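Local coordinates for protein AvrRxo1-ORF1 (Xanthomonas oryzae pv. oryzicola, PDB 4Z8T) that is a type III effector with a polynucleotide kinase domain, which pairs with the chaperone-like AvrRxo1-ORF2 and probably phosphorylates a nucleotide-like substrate, at residues S192-K200 and K309-Y317; G244-A255 and E265-I273. One frame throughout, in Å; residues are numbered along the deposited sequence.

Contact 1: S192-K200 and K309-Y317; sequences SLVGVLQRK and KTRAALEKY. With SO4 (sulfate ion), chain E.
Q198 and A313 mark the closest backbone approach between two helical segments, 192-198 and 309-315, whose axes cross nearly at right angles (83°) and come within 8.7 Å of each other. The small A313 allows this: its CB rests 3.5 Å from L197 O and also touches CG of Q198. With CG1 turned between the backbone N and the carbonyl carbon (chi1 75°), V194 directs CG2 at T310 and L314, one helical turn apart, 3.6 Å from T310 CG2 and 3.7 Å from L314 CG. L197 divides its branches, CD1 meeting L314 CD2 while CD2 approaches the Y317 ring obliquely, 4.1 Å from CE2. The contact joins helix 189-198, in the part that resembles the zeta toxin kinases of the P-loop clan, to helix 304-315, near the C-terminal end of the chain; L326 and H329 of helix 322-331 also pack on L197, and Y317 OH is hydrogen-bonded to H329. A water molecule donates to L197 O (2.7 Å) and to A313 O, bridging the two backbone carbonyls. Turned away from this packing, R199 extends to a sulfate, probably from the crystallisation liquor, where NH1 donates a nearly straight bond to O4 (2.9 Å, 167°) and NH2 a weak one to O1.

Contact 2: G244-A255 and E265-I273; sequences GTAEDGEKVMVA and ENAELYEKI
N266 N donates the single clear hydrogen bond between the segments, to V254 O, at 3.0 Å and 162°. The same asparagine is the N-cap of helix 267-272: its CG lies anti to the backbone N (chi1 -168°), which brings OD1 to L269 N at 2.9 Å, the donor lying above the side-chain amide plane. One residue thus fastens the start of the helix to the strand and caps its first turn.

Apolar packing centres on V254, whose two methyls reach different parts of the helix. CG1 lies 3.7 Å from Y270 CB and also meets CD1 of I273, while CG2 packs on L269. L269 CD1 is shared, since V252 CG2 comes to 3.6 Å from it, both valines crossing the leucine at about a right angle. I273 CD1 also comes 4.1 Å from G244 CA, where the neighbouring strand has no side chain. A255 makes a CH-pi contact, its CB over one face of the Y270 ring, 4.1 Å from the centroid.

Before the helix, E265 bends at chi2 and lies across selenomethionine M253; E265 OE2 lies 3.3 Å from M253 CG, and E265 OE1 is hydrogen-bonded to S256.

Strands 238-245 and 251-258 form an antiparallel hairpin, closed by a type I turn from A246 to G249 followed by a G1 bulge at G249, and helix 267-272 crosses the second strand at 67°. Helix 224-233 packs on Y270, whose hydroxyl is hydrogen-bonded to H13 of the AvrRxo1-ORF2 chain, placing this helix at the interface with the partner protein.

The two contacts lie 23 Å apart between centres, their nearest atoms about 8 Å apart, and contact 2 is nested along the chain inside the loop closed by contact 1. Both border the region of the apparent P-loop (G72 to T79), which is consistent with a kinase site. In contact 1, S192 OG is hydrogen-bonded to T74 O, and the sulfate held by R199 also accepts from A75 N. From contact 2, K251 NZ reaches T76 O as well as T245 OG1, at 2.9 Å from the latter, and the I273 side chain lies about 5 Å from a different bound sulfate. Contact 2 alone touches AvrRxo1-ORF2.

Contact 1: S192-K200 and K309-Y317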
ATOM      1  N   SER A 192      15.466  -1.363   6.909  1.00 14.39           N
ATOM      2  CA  SER A 192      16.231  -2.480   7.441  1.00 15.67           C
ATOM      3  C   SER A 192      17.250  -2.975   6.439  1.00 13.33           C
ATOM      4  O   SER A 192      18.349  -3.345   6.821  1.00 16.22           O
ATOM      5  CB  SER A 192      15.318  -3.640   7.856  1.00 15.09           C
ATOM      6  OG  SER A 192      14.624  -3.315   9.057  1.00 15.61           O
ATOM      7  N   LEU A 193      16.888  -2.982   5.156  1.00 13.96           N
ATOM      8  CA  LEU A 193      17.809  -3.461   4.131  1.00 14.64           C
ATOM      9  C   LEU A 193      19.031  -2.550   4.056  1.00 15.53           C
ATOM     10  O   LEU A 193      20.174  -3.028   4.046  1.00 16.81           O
ATOM     11  CB  LEU A 193      17.108  -3.552   2.765  1.00 14.21           C
ATOM     12  CG  LEU A 193      15.914  -4.521   2.682  1.00 15.65           C
ATOM     13  CD1 LEU A 193      15.184  -4.387   1.328  1.00 17.74           C
ATOM     14  CD2 LEU A 193      16.336  -5.965   2.886  1.00 18.06           C
ATOM     15  N   VAL A 194      18.808  -1.241   4.040  1.00 16.12           N
ATOM     16  CA  VAL A 194      19.975  -0.352   3.974  1.00 17.04           C
ATOM     17  C   VAL A 194      20.732  -0.357   5.300  1.00 18.88           C
ATOM     18  O   VAL A 194      21.950  -0.207   5.326  1.00 19.04           O
ATOM     19  CB  VAL A 194      19.644   1.066   3.483  1.00 23.91           C
ATOM     20  CG1 VAL A 194      18.964   1.847   4.546  1.00 20.83           C
ATOM     21  CG2 VAL A 194      20.926   1.779   3.031  1.00 25.85           C
ATOM     22  N   GLY A 195      20.014  -0.580   6.398  1.00 17.32           N
ATOM     23  CA  GLY A 195      20.651  -0.738   7.692  1.00 17.80           C
ATOM     24  C   GLY A 195      21.632  -1.904   7.719  1.00 17.86           C
ATOM     25  O   GLY A 195      22.714  -1.812   8.295  1.00 18.54           O
ATOM     26  N   VAL A 196      21.245  -3.015   7.101  1.00 16.92           N
ATOM     27  CA  VAL A 196      22.106  -4.184   7.032  1.00 14.16           C
ATOM     28  C   VAL A 196      23.335  -3.899   6.157  1.00 15.95           C
ATOM     29  O   VAL A 196      24.457  -4.254   6.522  1.00 18.32           O
ATOM     30  CB  VAL A 196      21.341  -5.404   6.522  1.00 14.89           C
ATOM     31  CG1 VAL A 196      22.312  -6.548   6.207  1.00 16.75           C
ATOM     32  CG2 VAL A 196      20.348  -5.857   7.594  1.00 17.18           C
ATOM     33  N   LEU A 197      23.121  -3.253   5.017  1.00 16.90           N
ATOM     34  CA  LEU A 197      24.248  -2.935   4.127  1.00 16.89           C
ATOM     35  C   LEU A 197      25.251  -1.988   4.770  1.00 19.85           C
ATOM     36  O   LEU A 197      26.430  -2.008   4.403  1.00 23.09           O
ATOM     37  CB  LEU A 197      23.762  -2.360   2.786  1.00 18.95           C
ATOM     38  CG  LEU A 197      22.981  -3.318   1.877  1.00 18.33           C
ATOM     39  CD1 LEU A 197      22.634  -2.643   0.555  1.00 19.95           C
ATOM     40  CD2 LEU A 197      23.750  -4.623   1.606  1.00 20.02           C
ATOM     41  N   GLN A 198      24.800  -1.166   5.723  1.00 17.85           N
ATOM     42  CA  GLN A 198      25.693  -0.248   6.439  1.00 22.24           C
ATOM     43  C   GLN A 198      26.525  -0.918   7.516  1.00 23.53           C
ATOM     44  O   GLN A 198      27.542  -0.364   7.947  1.00 26.48           O
ATOM     45  CB  GLN A 198      24.900   0.882   7.094  1.00 23.97           C
ATOM     46  CG  GLN A 198      24.368   1.883   6.103  1.00 26.18           C
ATOM     47  CD  GLN A 198      23.459   2.901   6.745  1.00 27.52           C
ATOM     48  OE1 GLN A 198      22.236   2.821   6.620  1.00 32.38           O
ATOM     49  NE2 GLN A 198      24.047   3.867   7.440  1.00 29.59           N
ATOM     50  N   ARG A 199      26.099  -2.094   7.968  1.00 21.16           N
ATOM     51  CA  ARG A 199      26.851  -2.798   9.000  1.00 20.36           C
ATOM     52  C   ARG A 199      28.128  -3.346   8.398  1.00 22.11           C
ATOM     53  O   ARG A 199      28.088  -4.076   7.419  1.00 24.08           O
ATOM     54  CB  ARG A 199      26.016  -3.936   9.599  1.00 20.75           C
ATOM     55  CG  ARG A 199      24.868  -3.418  10.427  1.00 19.77           C
ATOM     56  CD  ARG A 199      23.948  -4.539  10.872  1.00 19.59           C
ATOM     57  NE  ARG A 199      22.992  -4.036  11.843  1.00 20.97           N
ATOM     58  CZ  ARG A 199      22.120  -4.793  12.497  1.00 21.81           C
ATOM     59  NH1 ARG A 199      22.086  -6.095  12.276  1.00 23.94           N
ATOM     60  NH2 ARG A 199      21.293  -4.229  13.370  1.00 22.16           N
ATOM     61  N   LYS A 200      29.267  -2.992   8.979  1.00 26.80           N
ATOM     62  CA  LYS A 200      30.531  -3.440   8.419  1.00 30.50           C
ATOM     63  C   LYS A 200      30.985  -4.754   9.063  1.00 29.77           C
ATOM     64  O   LYS A 200      30.752  -4.976  10.250  1.00 31.13           O
ATOM     65  CB  LYS A 200      31.573  -2.325   8.535  1.00 34.74           C
ATOM     66  CG  LYS A 200      31.108  -1.053   7.822  1.00 36.07           C
ATOM     67  CD  LYS A 200      32.205  -0.005   7.722  1.00 42.57           C
ATOM     68  CE  LYS A 200      32.257   0.893   8.952  1.00 42.89           C
ATOM     69  NZ  LYS A 200      31.476   2.159   8.768  1.00 42.71           N
ATOM     70  N   LYS A 309      26.942   7.716   5.278  1.00 24.49           N
ATOM     71  CA  LYS A 309      27.121   6.284   5.483  1.00 23.74           C
ATOM     72  C   LYS A 309      26.111   5.464   4.695  1.00 20.70           C
ATOM     73  O   LYS A 309      26.438   4.399   4.186  1.00 21.68           O
ATOM     74  CB  LYS A 309      27.047   5.954   6.982  1.00 25.98           C
ATOM     75  CG  LYS A 309      28.215   6.532   7.761  1.00 27.86           C
ATOM     76  CD  LYS A 309      28.067   6.308   9.265  1.00 31.16           C
ATOM     77  CE  LYS A 309      29.351   6.701   9.987  1.00 38.48           C
ATOM     78  NZ  LYS A 309      29.230   6.610  11.473  1.00 41.24           N
ATOM     79  N   THR A 310      24.890   5.966   4.591  1.00 21.38           N
ATOM     80  CA  THR A 310      23.852   5.286   3.822  1.00 21.13           C
ATOM     81  C   THR A 310      24.285   5.245   2.370  1.00 22.09           C
ATOM     82  O   THR A 310      24.251   4.207   1.718  1.00 21.14           O
ATOM     83  CB  THR A 310      22.511   6.026   3.944  1.00 22.12           C
ATOM     84  OG1 THR A 310      22.087   6.006   5.317  1.00 26.37           O
ATOM     85  CG2 THR A 310      21.455   5.385   3.063  1.00 22.27           C
ATOM     86  N   ARG A 311      24.736   6.396   1.888  1.00 22.60           N
ATOM     87  CA  ARG A 311      25.190   6.566   0.520  1.00 25.29           C
ATOM     88  C   ARG A 311      26.324   5.612   0.181  1.00 21.59           C
ATOM     89  O   ARG A 311      26.278   4.894  -0.814  1.00 24.60           O
ATOM     90  CB  ARG A 311      25.661   8.016   0.366  1.00 26.07           C
ATOM     91  CG  ARG A 311      26.158   8.399  -0.975  1.00 30.52           C
ATOM     92  CD  ARG A 311      26.039   9.904  -1.132  1.00 28.27           C
ATOM     93  NE  ARG A 311      27.092  10.677  -0.464  1.00 30.88           N
ATOM     94  CZ  ARG A 311      26.904  11.521   0.557  1.00 28.50           C
ATOM     95  NH1 ARG A 311      25.698  11.713   1.084  1.00 27.39           N
ATOM     96  NH2 ARG A 311      27.938  12.183   1.059  1.00 29.16           N
ATOM     97  N   ALA A 312      27.341   5.589   1.030  1.00 20.95           N
ATOM     98  CA  ALA A 312      28.499   4.739   0.786  1.00 24.08           C
ATOM     99  C   ALA A 312      28.163   3.253   0.783  1.00 24.28           C
ATOM    100  O   ALA A 312      28.699   2.487  -0.017  1.00 25.60           O
ATOM    101  CB  ALA A 312      29.579   5.037   1.793  1.00 26.03           C
ATOM    102  N   ALA A 313      27.277   2.840   1.686  1.00 21.48           N
ATOM    103  CA  ALA A 313      26.886   1.435   1.747  1.00 25.84           C
ATOM    104  C   ALA A 313      26.154   1.001   0.478  1.00 24.21           C
ATOM    105  O   ALA A 313      26.366  -0.104  -0.014  1.00 28.52           O
ATOM    106  CB  ALA A 313      26.034   1.187   2.965  1.00 23.30           C
ATOM    107  N   LEU A 314      25.275   1.863  -0.028  1.00 21.94           N
ATOM    108  CA  LEU A 314      24.487   1.556  -1.216  1.00 21.92           C
ATOM    109  C   LEU A 314      25.343   1.569  -2.475  1.00 24.36           C
ATOM    110  O   LEU A 314      25.183   0.714  -3.338  1.00 26.13           O
ATOM    111  CB  LEU A 314      23.329   2.541  -1.368  1.00 22.38           C
ATOM    112  CG  LEU A 314      22.211   2.428  -0.329  1.00 22.88           C
ATOM    113  CD1 LEU A 314      21.235   3.591  -0.418  1.00 24.98           C
ATOM    114  CD2 LEU A 314      21.476   1.120  -0.540  1.00 27.37           C
ATOM    115  N   GLU A 315      26.246   2.538  -2.577  1.00 24.91           N
ATOM    116  CA  GLU A 315      27.062   2.675  -3.787  1.00 30.23           C
ATOM    117  C   GLU A 315      27.930   1.441  -4.020  1.00 30.51           C
ATOM    118  O   GLU A 315      28.188   1.065  -5.171  1.00 29.92           O
ATOM    119  CB  GLU A 315      27.924   3.945  -3.738  1.00 27.19           C
ATOM    120  CG  GLU A 315      27.146   5.261  -3.773  1.00 31.38           C
ATOM    121  CD  GLU A 315      26.638   5.633  -5.161  1.00 37.72           C
ATOM    122  OE1 GLU A 315      26.900   4.878  -6.124  1.00 39.85           O
ATOM    123  OE2 GLU A 315      25.981   6.692  -5.290  1.00 40.84           O
ATOM    124  N   LYS A 316      28.345   0.796  -2.932  1.00 27.59           N
ATOM    125  CA  LYS A 316      29.144  -0.423  -3.014  1.00 27.30           C
ATOM    126  C   LYS A 316      28.415  -1.529  -3.772  1.00 32.30           C
ATOM    127  O   LYS A 316      29.045  -2.403  -4.372  1.00 32.65           O
ATOM    128  CB  LYS A 316      29.564  -0.885  -1.612  1.00 33.12           C
ATOM    129  CG  LYS A 316      30.461   0.128  -0.909  1.00 36.09           C
ATOM    130  CD  LYS A 316      30.924  -0.289   0.488  1.00 36.51           C
ATOM    131  CE  LYS A 316      31.793   0.818   1.111  1.00 40.12           C
ATOM    132  NZ  LYS A 316      32.148   0.577   2.548  1.00 40.81           N
ATOM    133  N   TYR A 317      27.082  -1.466  -3.765  1.00 26.32           N
ATOM    134  CA  TYR A 317      26.256  -2.465  -4.422  1.00 26.84           C
ATOM    135  C   TYR A 317      25.395  -1.868  -5.533  1.00 29.06           C
ATOM    136  O   TYR A 317      24.361  -2.423  -5.899  1.00 27.07           O
ATOM    137  CB  TYR A 317      25.409  -3.208  -3.375  1.00 27.45           C
ATOM    138  CG  TYR A 317      26.283  -3.921  -2.370  1.00 25.77           C
ATOM    139  CD1 TYR A 317      26.861  -5.145  -2.681  1.00 29.22           C
ATOM    140  CD2 TYR A 317      26.573  -3.350  -1.137  1.00 25.12           C
ATOM    141  CE1 TYR A 317      27.678  -5.795  -1.786  1.00 28.83           C
ATOM    142  CE2 TYR A 317      27.397  -3.999  -0.230  1.00 27.72           C
ATOM    143  CZ  TYR A 317      27.940  -5.222  -0.565  1.00 26.83           C
ATOM    144  OH  TYR A 317      28.766  -5.873   0.321  1.00 29.28           O
TER
HETATM  145  S   SO4 E 503      19.523  -6.789  15.089  1.00 26.54           S
HETATM  146  O1  SO4 E 503      20.531  -6.026  15.827  1.00 33.79           O
HETATM  147  O2  SO4 E 503      18.403  -5.890  14.820  1.00 30.97           O
HETATM  148  O3  SO4 E 503      19.071  -7.881  15.954  1.00 36.60           O
HETATM  149  O4  SO4 E 503      20.088  -7.376  13.877  1.00 27.02           O
HETATM  150  O   HOH W   1      27.712  -1.918   2.048  1.00 31.52           O

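Contact 2: G244-A255 and E265-I273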
ATOM      1  N   GLY A 244       7.589   3.715  15.805  1.00 14.80           N
ATOM      2  CA  GLY A 244       7.633   3.525  14.370  1.00 13.92           C
ATOM      3  C   GLY A 244       8.471   4.623  13.760  1.00 17.96           C
ATOM      4  O   GLY A 244       8.922   5.522  14.470  1.00 18.54           O
ATOM      5  N   THR A 245       8.678   4.543  12.454  1.00 17.03           N
ATOM      6  CA  THR A 245       9.602   5.455  11.786  1.00 19.31           C
ATOM      7  C   THR A 245       8.840   6.411  10.880  1.00 23.12           C
ATOM      8  O   THR A 245       8.117   5.990   9.978  1.00 23.57           O
ATOM      9  CB  THR A 245      10.643   4.665  10.980  1.00 19.08           C
ATOM     10  OG1 THR A 245      11.320   3.744  11.850  1.00 19.43           O
ATOM     11  CG2 THR A 245      11.679   5.633  10.346  1.00 18.63           C
ATOM     12  N   ALA A 246       8.996   7.709  11.139  1.00 20.36           N
ATOM     13  CA  ALA A 246       8.407   8.745  10.299  1.00 24.17           C
ATOM     14  C   ALA A 246       9.146   8.843   8.974  1.00 26.01           C
ATOM     15  O   ALA A 246      10.182   8.217   8.780  1.00 24.45           O
ATOM     16  CB  ALA A 246       8.441  10.074  11.017  1.00 25.43           C
ATOM     17  N   GLU A 247       8.604   9.644   8.070  1.00 32.35           N
ATOM     18  CA  GLU A 247       9.158   9.783   6.733  1.00 34.12           C
ATOM     19  C   GLU A 247      10.608  10.256   6.760  1.00 28.76           C
ATOM     20  O   GLU A 247      11.421   9.835   5.932  1.00 32.09           O
ATOM     21  CB  GLU A 247       8.293  10.746   5.917  1.00 36.97           C
ATOM     22  CG  GLU A 247       6.829  10.317   5.775  1.00 43.29           C
ATOM     23  CD  GLU A 247       5.958  10.640   6.990  1.00 47.52           C
ATOM     24  OE1 GLU A 247       6.413  10.452   8.146  1.00 44.27           O
ATOM     25  OE2 GLU A 247       4.798  11.073   6.780  1.00 51.18           O
ATOM     26  N   ASP A 248      10.940  11.102   7.730  1.00 30.41           N
ATOM     27  CA  ASP A 248      12.295  11.635   7.819  1.00 28.48           C
ATOM     28  C   ASP A 248      13.251  10.726   8.578  1.00 28.49           C
ATOM     29  O   ASP A 248      14.407  11.084   8.822  1.00 26.66           O
ATOM     30  CB  ASP A 248      12.296  13.055   8.405  1.00 30.50           C
ATOM     31  CG  ASP A 248      11.873  13.101   9.860  1.00 34.96           C
ATOM     32  OD1 ASP A 248      11.455  12.060  10.411  1.00 28.91           O
ATOM     33  OD2 ASP A 248      11.947  14.200  10.457  1.00 35.96           O
ATOM     34  N   GLY A 249      12.776   9.538   8.948  1.00 24.24           N
ATOM     35  CA  GLY A 249      13.657   8.580   9.578  1.00 22.44           C
ATOM     36  C   GLY A 249      13.675   8.653  11.086  1.00 22.74           C
ATOM     37  O   GLY A 249      14.308   7.821  11.731  1.00 26.59           O
ATOM     38  N   GLU A 250      12.983   9.622  11.674  1.00 23.27           N
ATOM     39  CA  GLU A 250      12.997   9.675  13.134  1.00 23.46           C
ATOM     40  C   GLU A 250      11.939   8.768  13.748  1.00 20.94           C
ATOM     41  O   GLU A 250      10.864   8.584  13.182  1.00 23.24           O
ATOM     42  CB  GLU A 250      12.900  11.090  13.698  1.00 33.35           C
ATOM     43  CG  GLU A 250      13.221  11.149  15.220  1.00 38.92           C
ATOM     44  CD  GLU A 250      14.513  10.404  15.642  1.00 39.01           C
ATOM     45  OE1 GLU A 250      14.465   9.187  15.956  1.00 36.66           O
ATOM     46  OE2 GLU A 250      15.585  11.049  15.689  1.00 46.32           O
ATOM     47  N   LYS A 251      12.273   8.204  14.902  1.00 19.88           N
ATOM     48  CA  LYS A 251      11.364   7.316  15.617  1.00 19.30           C
ATOM     49  C   LYS A 251      10.342   8.121  16.394  1.00 21.40           C
ATOM     50  O   LYS A 251      10.677   9.123  17.042  1.00 24.08           O
ATOM     51  CB  LYS A 251      12.155   6.426  16.571  1.00 19.14           C
ATOM     52  CG  LYS A 251      13.000   5.369  15.862  1.00 23.02           C
ATOM     53  CD  LYS A 251      12.100   4.384  15.130  1.00 20.94           C
ATOM     54  CE  LYS A 251      12.866   3.160  14.680  1.00 20.40           C
ATOM     55  NZ  LYS A 251      13.734   3.445  13.487  1.00 21.96           N
ATOM     56  N   VAL A 252       9.091   7.668  16.358  1.00 16.16           N
ATOM     57  CA  VAL A 252       8.028   8.343  17.086  1.00 17.76           C
ATOM     58  C   VAL A 252       7.192   7.289  17.787  1.00 17.58           C
ATOM     59  O   VAL A 252       7.111   6.151  17.321  1.00 18.12           O
ATOM     60  CB  VAL A 252       7.133   9.179  16.157  1.00 23.68           C
ATOM     61  CG1 VAL A 252       7.926  10.316  15.519  1.00 22.43           C
ATOM     62  CG2 VAL A 252       6.565   8.303  15.075  1.00 20.81           C
HETATM   63  N   MSE A 253       6.582   7.673  18.898  1.00 18.14           N
HETATM   64  CA  MSE A 253       5.693   6.770  19.620  1.00 16.71           C
HETATM   65  C   MSE A 253       4.424   6.568  18.817  1.00 15.49           C
HETATM   66  O   MSE A 253       3.826   7.531  18.310  1.00 16.87           O
HETATM   67  CB  MSE A 253       5.332   7.362  20.974  1.00 20.91           C
HETATM   68  CG  MSE A 253       4.373   6.519  21.739  1.00 24.70           C
HETATM   69 SE   MSE A 253       5.362   5.200  22.747  1.00 33.59          SE
HETATM   70  CE  MSE A 253       6.392   6.364  23.982  1.00 18.47           C
ATOM     71  N   VAL A 254       3.993   5.315  18.710  1.00 15.69           N
ATOM     72  CA  VAL A 254       2.847   4.995  17.872  1.00 14.58           C
ATOM     73  C   VAL A 254       1.679   4.461  18.705  1.00 15.38           C
ATOM     74  O   VAL A 254       0.538   4.868  18.510  1.00 16.41           O
ATOM     75  CB  VAL A 254       3.242   3.982  16.790  1.00 14.35           C
ATOM     76  CG1 VAL A 254       1.993   3.478  16.037  1.00 15.40           C
ATOM     77  CG2 VAL A 254       4.195   4.636  15.802  1.00 16.89           C
ATOM     78  N   ALA A 255       1.967   3.540  19.618  1.00 14.02           N
ATOM     79  CA  ALA A 255       0.929   3.019  20.519  1.00 14.89           C
ATOM     80  C   ALA A 255       1.600   2.604  21.816  1.00 16.21           C
ATOM     81  O   ALA A 255       2.798   2.351  21.841  1.00 14.95           O
ATOM     82  CB  ALA A 255       0.189   1.825  19.886  1.00 17.15           C
ATOM     83  N   GLU A 265      -0.825   6.918  20.014  1.00 16.22           N
ATOM     84  CA  GLU A 265      -0.227   8.227  19.765  1.00 16.96           C
ATOM     85  C   GLU A 265      -0.143   8.606  18.285  1.00 20.27           C
ATOM     86  O   GLU A 265      -0.107   9.796  17.959  1.00 19.94           O
ATOM     87  CB  GLU A 265       1.158   8.289  20.407  1.00 17.30           C
ATOM     88  CG  GLU A 265       1.141   8.251  21.948  1.00 18.80           C
ATOM     89  CD  GLU A 265       1.054   6.850  22.521  1.00 18.28           C
ATOM     90  OE1 GLU A 265       0.927   6.720  23.764  1.00 23.76           O
ATOM     91  OE2 GLU A 265       1.145   5.878  21.743  1.00 17.55           O
ATOM     92  N   ASN A 266      -0.105   7.623  17.385  1.00 17.60           N
ATOM     93  CA  ASN A 266      -0.091   7.940  15.954  1.00 16.90           C
ATOM     94  C   ASN A 266      -0.894   6.913  15.185  1.00 18.18           C
ATOM     95  O   ASN A 266      -0.382   5.859  14.810  1.00 17.09           O
ATOM     96  CB  ASN A 266       1.348   8.005  15.427  1.00 17.65           C
ATOM     97  CG  ASN A 266       1.448   8.607  14.030  1.00 21.71           C
ATOM     98  OD1 ASN A 266       0.730   8.217  13.113  1.00 21.65           O
ATOM     99  ND2 ASN A 266       2.349   9.568  13.872  1.00 28.23           N
ATOM    100  N   ALA A 267      -2.167   7.220  14.981  1.00 18.01           N
ATOM    101  CA  ALA A 267      -3.102   6.293  14.356  1.00 20.67           C
ATOM    102  C   ALA A 267      -2.743   5.924  12.927  1.00 19.22           C
ATOM    103  O   ALA A 267      -2.940   4.785  12.520  1.00 18.80           O
ATOM    104  CB  ALA A 267      -4.514   6.853  14.415  1.00 22.18           C
ATOM    105  N   GLU A 268      -2.213   6.879  12.167  1.00 18.08           N
ATOM    106  CA  GLU A 268      -1.806   6.605  10.793  1.00 19.97           C
ATOM    107  C   GLU A 268      -0.714   5.558  10.748  1.00 18.72           C
ATOM    108  O   GLU A 268      -0.789   4.585  10.002  1.00 19.09           O
ATOM    109  CB  GLU A 268      -1.267   7.883  10.144  1.00 24.55           C
ATOM    110  CG  GLU A 268      -0.784   7.692   8.719  1.00 33.70           C
ATOM    111  CD  GLU A 268      -0.451   9.001   8.030  1.00 44.28           C
ATOM    112  OE1 GLU A 268      -0.197  10.005   8.733  1.00 46.14           O
ATOM    113  OE2 GLU A 268      -0.459   9.020   6.779  1.00 50.75           O
ATOM    114  N   LEU A 269       0.331   5.773  11.537  1.00 18.12           N
ATOM    115  CA  LEU A 269       1.397   4.795  11.589  1.00 16.71           C
ATOM    116  C   LEU A 269       0.922   3.459  12.154  1.00 17.43           C
ATOM    117  O   LEU A 269       1.389   2.417  11.712  1.00 16.65           O
ATOM    118  CB  LEU A 269       2.607   5.316  12.373  1.00 18.70           C
ATOM    119  CG  LEU A 269       3.641   6.116  11.591  1.00 25.30           C
ATOM    120  CD1 LEU A 269       4.730   6.583  12.554  1.00 21.57           C
ATOM    121  CD2 LEU A 269       4.225   5.262  10.466  1.00 25.37           C
ATOM    122  N   TYR A 270       0.011   3.483  13.125  1.00 17.49           N
ATOM    123  CA  TYR A 270      -0.455   2.237  13.740  1.00 17.10           C
ATOM    124  C   TYR A 270      -1.136   1.354  12.706  1.00 16.72           C
ATOM    125  O   TYR A 270      -0.908   0.142  12.660  1.00 15.51           O
ATOM    126  CB  TYR A 270      -1.417   2.553  14.885  1.00 16.33           C
ATOM    127  CG  TYR A 270      -1.732   1.402  15.819  1.00 16.85           C
ATOM    128  CD1 TYR A 270      -0.742   0.554  16.289  1.00 15.98           C
ATOM    129  CD2 TYR A 270      -3.026   1.195  16.269  1.00 16.24           C
ATOM    130  CE1 TYR A 270      -1.035  -0.490  17.179  1.00 16.91           C
ATOM    131  CE2 TYR A 270      -3.328   0.149  17.159  1.00 16.57           C
ATOM    132  CZ  TYR A 270      -2.339  -0.689  17.600  1.00 15.89           C
ATOM    133  OH  TYR A 270      -2.650  -1.705  18.478  1.00 17.56           O
ATOM    134  N   GLU A 271      -1.967   1.968  11.872  1.00 18.15           N
ATOM    135  CA  GLU A 271      -2.603   1.244  10.772  1.00 16.19           C
ATOM    136  C   GLU A 271      -1.539   0.645   9.841  1.00 17.68           C
ATOM    137  O   GLU A 271      -1.640  -0.507   9.417  1.00 19.71           O
ATOM    138  CB  GLU A 271      -3.572   2.166  10.009  1.00 18.04           C
ATOM    139  CG  GLU A 271      -4.343   1.458   8.890  1.00 20.15           C
ATOM    140  CD  GLU A 271      -5.370   2.348   8.213  1.00 28.10           C
ATOM    141  OE1 GLU A 271      -5.452   3.546   8.562  1.00 33.16           O
ATOM    142  OE2 GLU A 271      -6.097   1.851   7.312  1.00 26.43           O
ATOM    143  N   LYS A 272      -0.530   1.420   9.549  1.00 16.75           N
ATOM    144  CA  LYS A 272       0.480   0.933   8.671  1.00 17.96           C
ATOM    145  C   LYS A 272       1.385  -0.193   9.190  1.00 18.26           C
ATOM    146  O   LYS A 272       1.648  -1.143   8.522  1.00 18.42           O
ATOM    147  CB  LYS A 272       1.284   2.132   8.141  1.00 20.38           C
ATOM    148  CG  LYS A 272       2.337   1.834   7.186  1.00 28.42           C
ATOM    149  CD  LYS A 272       3.255   3.025   6.968  1.00 36.30           C
ATOM    150  CE  LYS A 272       2.672   3.972   5.946  1.00 44.78           C
ATOM    151  NZ  LYS A 272       1.862   3.244   4.927  1.00 46.03           N
ATOM    152  N   ILE A 273       1.833  -0.040  10.410  1.00 15.68           N
ATOM    153  CA  ILE A 273       2.912  -0.904  10.898  1.00 15.45           C
ATOM    154  C   ILE A 273       2.408  -2.160  11.614  1.00 17.43           C
ATOM    155  O   ILE A 273       3.175  -2.883  12.258  1.00 17.45           O
ATOM    156  CB  ILE A 273       3.972  -0.116  11.727  1.00 16.44           C
ATOM    157  CG1 ILE A 273       3.428   0.281  13.096  1.00 13.66           C
ATOM    158  CG2 ILE A 273       4.478   1.111  10.915  1.00 15.70           C
ATOM    159  CD1 ILE A 273       4.452   1.034  13.973  1.00 16.50           C
TER